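Local coordinates for protein thioesterase (Pseudomonas aeruginosa, PDB 3QY3) that is a hotdog-fold thioesterase that probably hydrolyses the thioester bond of fatty acyl-CoA substrates, at residues A[146-149]-A[150-153]; A[63-67]-A[68-72]. One frame throughout, in Å; residues are numbered along the deposited sequence.

Contact 1 (A[146-149]-A[150-153]); sequences PVPD and SIRA
The carbonyl of Pro-148 takes the amide of Arg-152 in a nearly straight bond (N to O 3.3 Å, 176° at the hydrogen) and that of Ile-151 in a weak, bent one, while Ala-153 N reaches Asp-149 O at 2.7 Å: the extended chain winds into its first helical turn, with Pro-148 as N-cap residue. A proline has no side-chain acceptor, so here the cap is purely one of position. On the side of the turn that faces Trp-136, CG1 of Val-147, set anti to its own N (chi1 176°), meets CG2 of Ile-151 at 3.7 Å, one side chain nearly perpendicular to the other. Pro-148 instead lies beside Ile-151, pointing the same way. Arg-152 stretches back from the helix along the incoming loop, extended from CG to NE. The carbonyl oxygen of Val-147 lies 3.3 Å above the guanidinium plane, over one face and offset toward its rim; the angle is too poor for a hydrogen bond, though the approach is probably favourable electrostatically. Arg-152 NH1 comes 3.6 Å from Pro-146 CB. Val-147, Pro-148 and Ile-151 all rest on Trp-136 of strand 128-138, seating helix 149-155 against the sheet, and Ile-151 also faces the end of helix 51-66.

Contact 2 (A[63-67]-A[68-72]); sequences WFETL and GIDLE
With CG of Phe-64 anti to its carbonyl carbon (chi1 -65°) and CG2 of Ile-69 anti to its backbone N, the phenylalanine CB and that methyl branch meet at 3.7 Å where the loop folds back on the last turn of the helix. The two side chains run at a slant to each other. CG2 continues to the root of the ring, 3.9 Å from Phe-64 CG, and the other branch of Ile-69 brings CD1 to 4.1 Å from both Phe-64 CD1 and Leu-67 CB. Leu-71 approaches the ring from farther along the loop, nearly at a right angle, putting CD2 3.9 Å from Phe-64 CD2.

The backbone makes this return possible through a Schellman motif. Ile-69 N bonds to Phe-64 O at 2.9 Å, and Gly-68 N to Glu-65 O at the same length; both donors stand above the carbonyl planes, that of Gly-68 by 65°. Gly-68 is the C-prime residue, with a positive phi of 65° that glycine adopts easily. The apolar pair Phe-64 and Ile-69 brackets the motif, as is common where a helix ends this way. Within the last turn, Thr-66 OG1 gives a hydrogen bond to Trp-63 O on a lone pair, and Leu-67 CD1 lies 3.6 Å above one face of the Trp-63 ring, offset toward its rim.

Phe-64, Ile-69 and Leu-71 pack together on Pro-78 of strand 76-87, and Leu-71 also touches Tyr-44 of a third subunit. Trp-63 reaches Leu-111 and Leu-113 of strand 110-119, so the C-terminal end of helix 51-66 lies against the sheet.

From the N terminus, contact 2 comes first: it ends helix 51-66 and turns the chain into the loop before strand 76-87. Contact 1 follows after the remaining strands, where the loop beyond strand 143-144 becomes helix 149-155. The two are in series, neither nested nor crossed, and each is a tight local turn, one closing a helix and the other opening one. Their centres lie 12 Å apart, and they meet through Ile-151: its CG1 is 3.6 Å from Leu-67 CD1 and 3.8 Å from Trp-63 CH2, while its CD1 packs on CD1 of Ile-69. The C-terminal helix is thereby joined to the end of the hotdog's long central helix.

Contact 1 (A[146-149]-A[150-153])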
# COMPACT_ATOMS: atom_id res chain seq x y z
N PRO A 146 -10.20 -30.96 -2.74
CA PRO A 146 -10.07 -30.95 -4.20
C PRO A 146 -10.32 -29.59 -4.87
O PRO A 146 -11.03 -28.72 -4.36
CB PRO A 146 -11.09 -32.01 -4.66
CG PRO A 146 -11.40 -32.82 -3.42
CD PRO A 146 -11.29 -31.85 -2.29
N VAL A 147 -9.67 -29.38 -6.00
CA VAL A 147 -9.92 -28.21 -6.83
C VAL A 147 -11.41 -28.28 -7.29
O VAL A 147 -11.92 -29.36 -7.59
CB VAL A 147 -8.94 -28.22 -8.04
CG1 VAL A 147 -9.22 -27.09 -8.99
CG2 VAL A 147 -7.49 -28.18 -7.56
N PRO A 148 -12.11 -27.13 -7.31
CA PRO A 148 -13.51 -27.06 -7.73
C PRO A 148 -13.71 -27.59 -9.13
O PRO A 148 -12.80 -27.53 -9.97
CB PRO A 148 -13.80 -25.55 -7.74
CG PRO A 148 -12.81 -24.98 -6.77
CD PRO A 148 -11.59 -25.81 -6.92
N ASP A 149 -14.91 -28.09 -9.39
CA ASP A 149 -15.24 -28.65 -10.69
C ASP A 149 -15.04 -27.66 -11.82
O ASP A 149 -14.63 -28.02 -12.90
CB ASP A 149 -16.70 -29.10 -10.67
CG ASP A 149 -16.94 -30.24 -9.71
OD1 ASP A 149 -15.94 -30.98 -9.44
OD2 ASP A 149 -18.14 -30.42 -9.26
N SER A 150 -15.37 -26.41 -11.54
CA SER A 150 -15.30 -25.35 -12.55
C SER A 150 -13.89 -25.21 -13.16
O SER A 150 -13.72 -25.08 -14.38
CB SER A 150 -15.76 -24.02 -11.93
OG SER A 150 -14.93 -23.67 -10.84
N ILE A 151 -12.88 -25.31 -12.31
CA ILE A 151 -11.49 -25.20 -12.75
C ILE A 151 -11.03 -26.45 -13.46
O ILE A 151 -10.45 -26.36 -14.54
CB ILE A 151 -10.57 -24.83 -11.57
CG1 ILE A 151 -10.91 -23.40 -11.15
CG2 ILE A 151 -9.08 -24.96 -11.96
CD1 ILE A 151 -10.44 -23.05 -9.82
N ARG A 152 -11.38 -27.62 -12.92
CA ARG A 152 -11.12 -28.85 -13.62
C ARG A 152 -11.79 -28.79 -15.00
O ARG A 152 -11.13 -29.07 -16.00
CB ARG A 152 -11.58 -30.05 -12.80
CG ARG A 152 -10.75 -30.24 -11.51
CD ARG A 152 -11.25 -31.39 -10.65
NE ARG A 152 -10.22 -31.89 -9.72
CZ ARG A 152 -10.46 -32.53 -8.57
NH1 ARG A 152 -11.71 -32.78 -8.16
NH2 ARG A 152 -9.43 -32.95 -7.82
N ALA A 153 -13.06 -28.38 -15.05
CA ALA A 153 -13.78 -28.23 -16.33
C ALA A 153 -13.11 -27.25 -17.31
O ALA A 153 -13.03 -27.51 -18.53
CB ALA A 153 -15.21 -27.80 -16.08

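Contact 2 (A[63-67]-A[68-72])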
# COMPACT_ATOMS: atom_id res chain seq x y z
N TRP A 63 -10.54 -13.59 -12.00
CA TRP A 63 -10.75 -14.95 -12.53
C TRP A 63 -11.62 -15.78 -11.58
O TRP A 63 -12.64 -16.40 -12.01
CB TRP A 63 -9.46 -15.68 -12.79
CG TRP A 63 -9.63 -17.03 -13.34
CD1 TRP A 63 -10.39 -17.38 -14.45
CD2 TRP A 63 -9.04 -18.22 -12.88
NE1 TRP A 63 -10.31 -18.74 -14.68
CE2 TRP A 63 -9.50 -19.28 -13.72
CE3 TRP A 63 -8.21 -18.53 -11.80
CZ2 TRP A 63 -9.12 -20.62 -13.51
CZ3 TRP A 63 -7.86 -19.85 -11.61
CH2 TRP A 63 -8.31 -20.88 -12.45
N PHE A 64 -11.25 -15.81 -10.30
CA PHE A 64 -12.05 -16.49 -9.31
C PHE A 64 -13.51 -15.99 -9.32
O PHE A 64 -14.46 -16.82 -9.21
CB PHE A 64 -11.47 -16.37 -7.91
CG PHE A 64 -10.15 -17.05 -7.71
CD1 PHE A 64 -9.77 -18.17 -8.41
CD2 PHE A 64 -9.29 -16.56 -6.76
CE1 PHE A 64 -8.54 -18.77 -8.18
CE2 PHE A 64 -8.10 -17.18 -6.53
CZ PHE A 64 -7.73 -18.26 -7.26
N GLU A 65 -13.70 -14.68 -9.45
CA GLU A 65 -15.06 -14.11 -9.45
C GLU A 65 -15.85 -14.66 -10.63
O GLU A 65 -17.05 -15.02 -10.47
CB GLU A 65 -15.09 -12.57 -9.47
CG GLU A 65 -16.52 -12.00 -9.61
CD GLU A 65 -16.58 -10.50 -9.90
OE1 GLU A 65 -15.51 -9.84 -9.99
OE2 GLU A 65 -17.72 -9.98 -10.05
N THR A 66 -15.22 -14.80 -11.81
CA THR A 66 -15.96 -15.28 -12.97
C THR A 66 -16.47 -16.68 -12.74
O THR A 66 -17.47 -17.08 -13.36
CB THR A 66 -15.17 -15.29 -14.31
OG1 THR A 66 -14.18 -16.31 -14.29
CG2 THR A 66 -14.60 -13.93 -14.62
N LEU A 67 -15.78 -17.42 -11.87
CA LEU A 67 -16.12 -18.77 -11.48
C LEU A 67 -16.92 -18.91 -10.20
O LEU A 67 -17.13 -20.05 -9.73
CB LEU A 67 -14.85 -19.60 -11.34
CG LEU A 67 -13.99 -19.72 -12.59
CD1 LEU A 67 -12.80 -20.57 -12.28
CD2 LEU A 67 -14.81 -20.31 -13.74
N GLY A 68 -17.39 -17.79 -9.65
CA GLY A 68 -18.18 -17.81 -8.42
C GLY A 68 -17.42 -18.28 -7.19
O GLY A 68 -18.05 -18.73 -6.22
N ILE A 69 -16.08 -18.21 -7.24
CA ILE A 69 -15.20 -18.36 -6.07
C ILE A 69 -15.05 -16.94 -5.49
O ILE A 69 -14.40 -16.08 -6.09
CB ILE A 69 -13.79 -18.92 -6.52
CG1 ILE A 69 -13.90 -20.38 -6.93
CG2 ILE A 69 -12.77 -18.77 -5.41
CD1 ILE A 69 -12.86 -20.79 -7.93
N ASP A 70 -15.72 -16.63 -4.39
CA ASP A 70 -15.84 -15.21 -4.03
C ASP A 70 -14.87 -14.72 -2.94
O ASP A 70 -14.74 -13.49 -2.75
CB ASP A 70 -17.30 -14.82 -3.76
CG ASP A 70 -18.15 -14.74 -5.04
OD1 ASP A 70 -17.62 -14.35 -6.14
OD2 ASP A 70 -19.36 -15.06 -4.93
N LEU A 71 -14.21 -15.66 -2.25
CA LEU A 71 -13.12 -15.36 -1.30
C LEU A 71 -13.65 -14.73 -0.00
O LEU A 71 -12.89 -14.51 0.95
CB LEU A 71 -12.01 -14.50 -1.94
CG LEU A 71 -11.39 -15.01 -3.26
CD1 LEU A 71 -10.17 -14.18 -3.65
CD2 LEU A 71 -11.01 -16.48 -3.23
N GLU A 72 -14.98 -14.60 0.03
CA GLU A 72 -15.77 -13.81 0.97
C GLU A 72 -16.02 -14.58 2.26
O GLU A 72 -17.08 -14.44 2.87
CB GLU A 72 -17.13 -13.47 0.31
CG GLU A 72 -17.65 -12.04 0.51
CD GLU A 72 -18.37 -11.50 -0.75
OE1 GLU A 72 -19.21 -12.23 -1.34
OE2 GLU A 72 -18.08 -10.33 -1.13